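PDB 1B7G: glyceraldehyde-3-phosphate dehydrogenase from Sulfolobus solfataricus, which catalyses the phosphorylating oxidation of D-glyceraldehyde 3-phosphate in glycolysis, accepting either NAD or NADP as cofactor with a marked preference for NADP. Local coordinates for residues Val114-Ser120 and Lys131-Val137; Leu144-Cys149 and Val197-Ile201. The protein carries 1 engineered substitution. All blocks are in the same frame, centred on the assembly; numbering follows the deposited sequence.

Contact 1: residues Val114-Ser120 and Lys131-Val137; sequences VADISFS and KKYIRVV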
ATOM      1  N   VAL A 114     -31.895  -0.516  11.724  1.00 38.04           N
ATOM      2  CA  VAL A 114     -31.906   0.295  10.505  1.00 36.03           C
ATOM      3  C   VAL A 114     -32.323  -0.535   9.296  1.00 35.82           C
ATOM      4  O   VAL A 114     -32.815  -0.049   8.281  1.00 35.06           O
ATOM      5  CB  VAL A 114     -30.523   0.935  10.295  1.00 37.64           C
ATOM      6  CG1 VAL A 114     -29.571  -0.093   9.674  1.00 32.97           C
ATOM      7  CG2 VAL A 114     -30.572   2.179   9.417  1.00 34.16           C
ATOM      8  N   ALA A 115     -32.142  -1.845   9.350  1.00 36.64           N
ATOM      9  CA  ALA A 115     -32.438  -2.778   8.297  1.00 40.50           C
ATOM     10  C   ALA A 115     -33.530  -3.784   8.671  1.00 35.21           C
ATOM     11  O   ALA A 115     -33.944  -3.859   9.808  1.00 36.49           O
ATOM     12  CB  ALA A 115     -31.168  -3.619   8.026  1.00 42.27           C
ATOM     13  N   ASP A 116     -33.874  -4.632   7.710  1.00 32.61           N
ATOM     14  CA  ASP A 116     -34.816  -5.706   7.909  1.00 36.17           C
ATOM     15  C   ASP A 116     -34.044  -6.989   8.259  1.00 31.95           C
ATOM     16  O   ASP A 116     -34.669  -7.939   8.645  1.00 30.12           O
ATOM     17  CB  ASP A 116     -35.704  -6.014   6.708  1.00 32.28           C
ATOM     18  CG  ASP A 116     -36.342  -4.786   6.102  1.00 35.22           C
ATOM     19  OD1 ASP A 116     -36.862  -3.957   6.868  1.00 37.55           O
ATOM     20  OD2 ASP A 116     -36.242  -4.621   4.863  1.00 39.99           O
ATOM     21  N   ILE A 117     -32.728  -6.974   8.068  1.00 29.22           N
ATOM     22  CA  ILE A 117     -31.957  -8.153   8.450  1.00 31.28           C
ATOM     23  C   ILE A 117     -30.464  -7.795   8.449  1.00 28.96           C
ATOM     24  O   ILE A 117     -30.105  -6.823   7.792  1.00 32.40           O
ATOM     25  CB  ILE A 117     -32.248  -9.295   7.479  1.00 23.87           C
ATOM     26  CG1 ILE A 117     -31.815 -10.640   8.047  1.00 23.70           C
ATOM     27  CG2 ILE A 117     -31.589  -9.004   6.115  1.00 29.12           C
ATOM     28  CD1 ILE A 117     -32.119 -11.853   7.191  1.00 25.69           C
ATOM     29  N   SER A 118     -29.661  -8.532   9.194  1.00 28.03           N
ATOM     30  CA  SER A 118     -28.189  -8.319   9.089  1.00 26.97           C
ATOM     31  C   SER A 118     -27.704  -9.479   8.237  1.00 27.30           C
ATOM     32  O   SER A 118     -28.387 -10.509   8.176  1.00 29.33           O
ATOM     33  CB  SER A 118     -27.493  -8.310  10.467  1.00 17.91           C
ATOM     34  OG  SER A 118     -27.913  -7.150  11.142  1.00 26.79           O
ATOM     35  N   PHE A 119     -26.523  -9.352   7.644  1.00 29.77           N
ATOM     36  CA  PHE A 119     -26.070 -10.288   6.635  1.00 28.18           C
ATOM     37  C   PHE A 119     -24.592 -10.590   6.648  1.00 26.22           C
ATOM     38  O   PHE A 119     -23.743  -9.735   6.835  1.00 24.77           O
ATOM     39  CB  PHE A 119     -26.346  -9.535   5.269  1.00 26.95           C
ATOM     40  CG  PHE A 119     -25.864 -10.163   4.004  1.00 30.94           C
ATOM     41  CD1 PHE A 119     -24.591 -10.010   3.520  1.00 24.24           C
ATOM     42  CD2 PHE A 119     -26.773 -10.852   3.193  1.00 29.32           C
ATOM     43  CE1 PHE A 119     -24.174 -10.557   2.330  1.00 25.84           C
ATOM     44  CE2 PHE A 119     -26.371 -11.441   1.996  1.00 32.33           C
ATOM     45  CZ  PHE A 119     -25.071 -11.283   1.540  1.00 27.24           C
ATOM     46  N   SER A 120     -24.241 -11.771   6.228  1.00 22.03           N
ATOM     47  CA  SER A 120     -22.939 -12.223   5.862  1.00 26.39           C
ATOM     48  C   SER A 120     -23.145 -13.331   4.828  1.00 25.25           C
ATOM     49  O   SER A 120     -23.792 -14.296   5.227  1.00 24.99           O
ATOM     50  CB  SER A 120     -22.102 -12.724   7.051  1.00 23.06           C
ATOM     51  OG  SER A 120     -20.708 -12.665   6.691  1.00 31.79           O
ATOM     52  N   LYS A 131     -34.984  -8.915   0.990  1.00 29.23           N
ATOM     53  CA  LYS A 131     -35.084  -7.859   2.003  1.00 28.00           C
ATOM     54  C   LYS A 131     -34.725  -6.542   1.364  1.00 29.00           C
ATOM     55  O   LYS A 131     -33.692  -6.461   0.706  1.00 32.59           O
ATOM     56  CB  LYS A 131     -34.242  -8.140   3.251  1.00 29.77           C
ATOM     57  CG  LYS A 131     -34.587  -9.517   3.862  1.00 26.82           C
ATOM     58  CD  LYS A 131     -35.975  -9.414   4.520  1.00 34.55           C
ATOM     59  CE  LYS A 131     -36.327 -10.744   5.192  1.00 36.73           C
ATOM     60  NZ  LYS A 131     -37.711 -10.702   5.733  1.00 37.90           N
ATOM     61  N   LYS A 132     -35.572  -5.521   1.598  1.00 29.19           N
ATOM     62  CA  LYS A 132     -35.293  -4.235   0.970  1.00 32.78           C
ATOM     63  C   LYS A 132     -34.150  -3.505   1.639  1.00 33.78           C
ATOM     64  O   LYS A 132     -33.569  -2.591   1.048  1.00 33.87           O
ATOM     65  CB  LYS A 132     -36.586  -3.375   0.996  1.00 36.56           C
ATOM     66  CG  LYS A 132     -37.658  -4.052   0.112  1.00 43.93           C
ATOM     67  CD  LYS A 132     -39.014  -3.398   0.344  1.00 51.74           C
ATOM     68  CE  LYS A 132     -40.111  -4.175  -0.377  1.00 63.94           C
ATOM     69  NZ  LYS A 132     -40.372  -5.498   0.270  1.00 61.25           N
ATOM     70  N   TYR A 133     -33.952  -3.758   2.936  1.00 31.45           N
ATOM     71  CA  TYR A 133     -32.941  -3.084   3.756  1.00 29.93           C
ATOM     72  C   TYR A 133     -32.120  -4.128   4.488  1.00 27.42           C
ATOM     73  O   TYR A 133     -32.711  -5.017   5.126  1.00 29.19           O
ATOM     74  CB  TYR A 133     -33.558  -2.053   4.711  1.00 26.29           C
ATOM     75  CG  TYR A 133     -34.280  -0.985   3.895  1.00 35.62           C
ATOM     76  CD1 TYR A 133     -33.571  -0.068   3.128  1.00 35.74           C
ATOM     77  CD2 TYR A 133     -35.672  -0.986   3.839  1.00 38.55           C
ATOM     78  CE1 TYR A 133     -34.233   0.898   2.369  1.00 33.56           C
ATOM     79  CE2 TYR A 133     -36.332  -0.049   3.057  1.00 36.53           C
ATOM     80  CZ  TYR A 133     -35.618   0.862   2.322  1.00 36.76           C
ATOM     81  OH  TYR A 133     -36.301   1.786   1.543  1.00 35.18           O
ATOM     82  N   ILE A 134     -30.840  -4.207   4.187  1.00 28.29           N
ATOM     83  CA  ILE A 134     -29.949  -5.266   4.697  1.00 25.93           C
ATOM     84  C   ILE A 134     -28.771  -4.610   5.415  1.00 31.44           C
ATOM     85  O   ILE A 134     -28.210  -3.643   4.900  1.00 24.49           O
ATOM     86  CB  ILE A 134     -29.433  -6.127   3.530  1.00 28.51           C
ATOM     87  CG1 ILE A 134     -30.572  -6.966   2.910  1.00 27.84           C
ATOM     88  CG2 ILE A 134     -28.293  -7.051   3.954  1.00 25.27           C
ATOM     89  CD1 ILE A 134     -30.109  -7.937   1.829  1.00 23.35           C
ATOM     90  N   ARG A 135     -28.419  -5.098   6.618  1.00 28.58           N
ATOM     91  CA  ARG A 135     -27.258  -4.501   7.294  1.00 25.96           C
ATOM     92  C   ARG A 135     -26.087  -5.456   7.153  1.00 24.15           C
ATOM     93  O   ARG A 135     -26.194  -6.603   7.584  1.00 25.49           O
ATOM     94  CB  ARG A 135     -27.487  -4.239   8.795  1.00 26.33           C
ATOM     95  CG  ARG A 135     -26.240  -3.536   9.402  1.00 24.60           C
ATOM     96  CD  ARG A 135     -26.441  -3.404  10.934  1.00 25.48           C
ATOM     97  NE  ARG A 135     -26.495  -4.735  11.536  1.00 26.26           N
ATOM     98  CZ  ARG A 135     -26.237  -4.989  12.816  1.00 33.42           C
ATOM     99  NH1 ARG A 135     -25.850  -4.005  13.616  1.00 27.88           N
ATOM    100  NH2 ARG A 135     -26.283  -6.232  13.258  1.00 25.59           N
ATOM    101  N   VAL A 136     -25.073  -5.089   6.379  1.00 24.71           N
ATOM    102  CA  VAL A 136     -23.889  -5.946   6.309  1.00 22.95           C
ATOM    103  C   VAL A 136     -23.156  -5.743   7.658  1.00 25.76           C
ATOM    104  O   VAL A 136     -22.832  -4.615   7.983  1.00 24.36           O
ATOM    105  CB  VAL A 136     -22.958  -5.575   5.157  1.00 31.05           C
ATOM    106  CG1 VAL A 136     -21.604  -6.284   5.313  1.00 22.39           C
ATOM    107  CG2 VAL A 136     -23.574  -5.934   3.772  1.00 23.00           C
ATOM    108  N   VAL A 137     -22.876  -6.799   8.401  1.00 25.80           N
ATOM    109  CA  VAL A 137     -22.237  -6.655   9.715  1.00 28.56           C
ATOM    110  C   VAL A 137     -20.854  -6.002   9.596  1.00 25.27           C
ATOM    111  O   VAL A 137     -20.285  -5.876   8.509  1.00 27.61           O
ATOM    112  CB  VAL A 137     -22.085  -7.984  10.457  1.00 23.76           C
ATOM    113  CG1 VAL A 137     -23.366  -8.291  11.254  1.00 33.57           C
ATOM    114  CG2 VAL A 137     -21.764  -9.129   9.520  1.00 24.43           C
TER
HETATM  115  O   HOH W   1     -38.038  -5.872   3.322  1.00 36.82           O
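Ser118 and Phe119 pair in parallel with Arg135 and Val136: Arg135 N donates to Ile117 O at 2.7 Å, in the carbonyl plane, and Phe119 N donates weakly to Arg135 O. Ahead of the strand, Asp116 closes a two-way link with Tyr133: its N-H meets Tyr133 O from above the carbonyl plane, while its OD2 takes Tyr133 N at 3.1 Å. A water donates to Asp116 OD2 and accepts from Lys132 N, bridging the two. Arg135 extends with CG anti to its N (chi1 -177°), and the bend at chi3 (64°) turns the guanidinium toward the neighbouring strand, where NE and NH2, each 2.8 Å from Ser118 OG, hold it side-on, the oxygen tilted slightly from the guanidinium plane. Replacing this arginine by a leucine would probably leave Ser118 OG without both donors and the carbonyl of Glu110 without the N-H it receives from NH1. On the face of Phe119 and Val136, Phe119 CB presses on Ile134 CG2 at 3.4 Å, and Ile117 CG2 lies alongside Ile134 CG1. Strand 118-119, helix 121-128 and strand 133-136 make a beta-alpha-beta unit at one edge of the parallel, Rossmann-type sheet. The helix covers Ile117, Phe119 and Ile134 through Ala128, while strand 133-136 bonds on its other side to strand 103-106.

Contact 2: residues Leu144-Cys149 and Val197-Ile201; sequences LLRTIC and VNSVI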
ATOM      1  N   LEU A 144     -15.675 -13.072  12.082  1.00 18.71           N
ATOM      2  CA  LEU A 144     -16.127 -14.119  13.035  1.00 27.22           C
ATOM      3  C   LEU A 144     -17.194 -15.028  12.377  1.00 26.63           C
ATOM      4  O   LEU A 144     -17.146 -16.238  12.507  1.00 20.11           O
ATOM      5  CB  LEU A 144     -16.692 -13.432  14.259  1.00 26.19           C
ATOM      6  CG  LEU A 144     -15.756 -12.904  15.368  1.00 22.71           C
ATOM      7  CD1 LEU A 144     -16.505 -11.857  16.169  1.00 25.09           C
ATOM      8  CD2 LEU A 144     -15.305 -14.045  16.278  1.00 24.03           C
ATOM      9  N   LEU A 145     -18.160 -14.452  11.652  1.00 23.37           N
ATOM     10  CA  LEU A 145     -19.185 -15.226  10.968  1.00 28.50           C
ATOM     11  C   LEU A 145     -18.647 -16.137   9.883  1.00 27.83           C
ATOM     12  O   LEU A 145     -19.040 -17.313   9.853  1.00 23.41           O
ATOM     13  CB  LEU A 145     -20.276 -14.310  10.377  1.00 17.79           C
ATOM     14  CG  LEU A 145     -21.138 -13.679  11.491  1.00 28.52           C
ATOM     15  CD1 LEU A 145     -21.981 -12.546  10.938  1.00 27.13           C
ATOM     16  CD2 LEU A 145     -21.946 -14.795  12.154  1.00 21.49           C
ATOM     17  N   ARG A 146     -17.706 -15.681   9.058  1.00 27.89           N
ATOM     18  CA  ARG A 146     -17.149 -16.549   8.037  1.00 25.08           C
ATOM     19  C   ARG A 146     -16.464 -17.755   8.704  1.00 30.01           C
ATOM     20  O   ARG A 146     -16.512 -18.835   8.158  1.00 25.41           O
ATOM     21  CB  ARG A 146     -16.137 -15.892   7.116  1.00 21.39           C
ATOM     22  CG  ARG A 146     -16.732 -14.680   6.341  1.00 20.00           C
ATOM     23  CD  ARG A 146     -15.624 -14.326   5.304  1.00 17.79           C
ATOM     24  NE  ARG A 146     -16.065 -13.169   4.515  1.00 21.84           N
ATOM     25  CZ  ARG A 146     -15.207 -12.291   3.984  1.00 19.80           C
ATOM     26  NH1 ARG A 146     -13.890 -12.483   4.093  1.00 20.43           N
ATOM     27  NH2 ARG A 146     -15.712 -11.270   3.313  1.00 17.91           N
ATOM     28  N   THR A 147     -15.711 -17.473   9.779  1.00 20.21           N
ATOM     29  CA  THR A 147     -15.000 -18.570  10.450  1.00 21.64           C
ATOM     30  C   THR A 147     -16.001 -19.519  11.116  1.00 20.89           C
ATOM     31  O   THR A 147     -15.869 -20.711  10.880  1.00 25.50           O
ATOM     32  CB  THR A 147     -14.020 -17.985  11.508  1.00 25.34           C
ATOM     33  OG1 THR A 147     -13.186 -17.019  10.840  1.00 22.84           O
ATOM     34  CG2 THR A 147     -13.226 -19.074  12.167  1.00 21.69           C
ATOM     35  N   ILE A 148     -16.988 -19.032  11.821  1.00 25.47           N
ATOM     36  CA  ILE A 148     -17.988 -19.866  12.503  1.00 26.99           C
ATOM     37  C   ILE A 148     -18.879 -20.644  11.525  1.00 30.76           C
ATOM     38  O   ILE A 148     -19.056 -21.867  11.661  1.00 28.77           O
ATOM     39  CB  ILE A 148     -18.888 -19.020  13.417  1.00 26.82           C
ATOM     40  CG1 ILE A 148     -18.171 -18.286  14.550  1.00 23.09           C
ATOM     41  CG2 ILE A 148     -19.980 -19.928  14.009  1.00 32.79           C
ATOM     42  CD1 ILE A 148     -19.033 -17.205  15.195  1.00 21.77           C
ATOM     43  N   CYS A 149     -19.418 -20.003  10.491  1.00 27.54           N
ATOM     44  CA  CYS A 149     -20.257 -20.768   9.518  1.00 30.12           C
ATOM     45  C   CYS A 149     -19.462 -21.772   8.731  1.00 27.69           C
ATOM     46  O   CYS A 149     -19.891 -22.945   8.608  1.00 29.59           O
ATOM     47  CB  CYS A 149     -21.084 -19.839   8.657  1.00 27.87           C
ATOM     48  SG  CYS A 149     -22.207 -18.792   9.550  1.00 26.17           S
ATOM     49  N   VAL A 197     -22.873 -10.860  15.938  1.00 25.44           N
ATOM     50  CA  VAL A 197     -22.852 -12.235  15.428  1.00 26.55           C
ATOM     51  C   VAL A 197     -24.243 -12.882  15.585  1.00 33.35           C
ATOM     52  O   VAL A 197     -24.768 -13.623  14.706  1.00 23.37           O
ATOM     53  CB  VAL A 197     -21.779 -13.036  16.142  1.00 23.76           C
ATOM     54  CG1 VAL A 197     -21.882 -14.560  15.997  1.00 20.50           C
ATOM     55  CG2 VAL A 197     -20.342 -12.679  15.724  1.00 25.19           C
ATOM     56  N   ASN A 198     -24.851 -12.650  16.751  1.00 28.47           N
ATOM     57  CA  ASN A 198     -26.167 -13.169  17.079  1.00 34.50           C
ATOM     58  C   ASN A 198     -27.291 -12.564  16.238  1.00 31.89           C
ATOM     59  O   ASN A 198     -28.386 -13.131  16.146  1.00 26.41           O
ATOM     60  CB  ASN A 198     -26.474 -12.874  18.560  1.00 34.72           C
ATOM     61  CG  ASN A 198     -25.908 -13.922  19.507  1.00 28.83           C
ATOM     62  OD1 ASN A 198     -25.608 -13.574  20.653  1.00 33.21           O
ATOM     63  ND2 ASN A 198     -25.824 -15.150  19.077  1.00 28.48           N
ATOM     64  N   SER A 199     -27.073 -11.434  15.573  1.00 28.55           N
ATOM     65  CA  SER A 199     -28.060 -10.869  14.661  1.00 30.56           C
ATOM     66  C   SER A 199     -28.111 -11.712  13.372  1.00 34.52           C
ATOM     67  O   SER A 199     -29.008 -11.571  12.554  1.00 38.88           O
ATOM     68  CB  SER A 199     -27.626  -9.451  14.258  1.00 28.55           C
ATOM     69  OG  SER A 199     -26.555  -9.500  13.303  1.00 29.06           O
ATOM     70  N   VAL A 200     -27.147 -12.583  13.215  1.00 28.68           N
ATOM     71  CA  VAL A 200     -26.906 -13.456  12.086  1.00 32.91           C
ATOM     72  C   VAL A 200     -27.099 -14.914  12.461  1.00 38.98           C
ATOM     73  O   VAL A 200     -27.897 -15.631  11.860  1.00 35.38           O
ATOM     74  CB  VAL A 200     -25.464 -13.228  11.585  1.00 44.75           C
ATOM     75  CG1 VAL A 200     -25.017 -14.206  10.512  1.00 38.68           C
ATOM     76  CG2 VAL A 200     -25.322 -11.795  11.062  1.00 41.90           C
ATOM     77  N   ILE A 201     -26.493 -15.332  13.567  1.00 34.79           N
ATOM     78  CA  ILE A 201     -26.698 -16.673  14.127  1.00 38.02           C
ATOM     79  C   ILE A 201     -27.371 -16.502  15.488  1.00 39.58           C
ATOM     80  O   ILE A 201     -26.710 -16.319  16.519  1.00 34.79           O
ATOM     81  CB  ILE A 201     -25.379 -17.431  14.297  1.00 37.98           C
ATOM     82  CG1 ILE A 201     -24.566 -17.404  13.008  1.00 39.81           C
ATOM     83  CG2 ILE A 201     -25.643 -18.882  14.735  1.00 45.53           C
ATOM     84  CD1 ILE A 201     -23.239 -18.144  13.090  1.00 33.42           C
TER
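Leu145 drives its two methyls against Val200, and here the packing is tightest: CD1 stands 3.4 Å from Val200 CG2 and nearly as close to CG1, shorter than ordinary carbon contact. The two side chains meet tip to tip. CD2, besides touching Val200 CG1, meets Val197 CG1 and Ile201 CD1; the Leu145 and Ile201 side chains slide past each other in opposite directions, CD2 to CD1 3.7 Å. The buried Val197 packs more loosely and divides its branches, CG1 meeting Ile148 CD1 at 4.0 Å and CG2 lying across Leu144 CD1 at 3.9 Å. No hydrogen bond joins the segments; the contact is wholly apolar. Both segments belong to the C-terminal, catalytic domain of the GAPDH fold, where helix 139-152, whose first residue is Cys139, the probable nucleophile, is set against residues 197-201, which run on from helix 193-198. Leu144 also approaches His193, a phosphate-site residue at the start of the shorter helix. Val200, Ile201 and Cys149, all partly exposed, make up the solvent side. There Ile201 CD1 touches Ile148 CG2 and rests on Cys149 SG at 3.7 Å, and this sulfur is tied to Cys123 in a disulfide, which fastens helix 139-152 to helix 121-128. Asn198 points away from helix 139-152, yet it fixes the turn from behind: its ND2 donates to Ile201 O at 2.9 Å, in the amide plane and nearly straight, and also to Leu204 O, while Val197 O accepts from both Val200 N and Ile201 N.

Overall arrangement
Contacts 1 and 2, with centres about 14 Å apart, are joined in sequence, since strand 133-136 runs on through Ser138 into helix 139-152, which carries the probable nucleophile Cys139. They also touch in space: Leu145 CD1 lies 3.7 Å from Val137 CG2 and 3.9 Å from Ser120 CB, while Ser199 OG is 3.3 Å from Arg135 NH2, a weak hydrogen bond. The Arg135 side chain lies about 6 Å from Gly109, a probable NAD-binding residue, consistent with a place near the cofactor pocket, and about 4 Å from a sulfate probably from the crystallisation liquor. The Leu144 side chain of contact 2 lies about 4 Å from that of His193, a residue of the phosphate site.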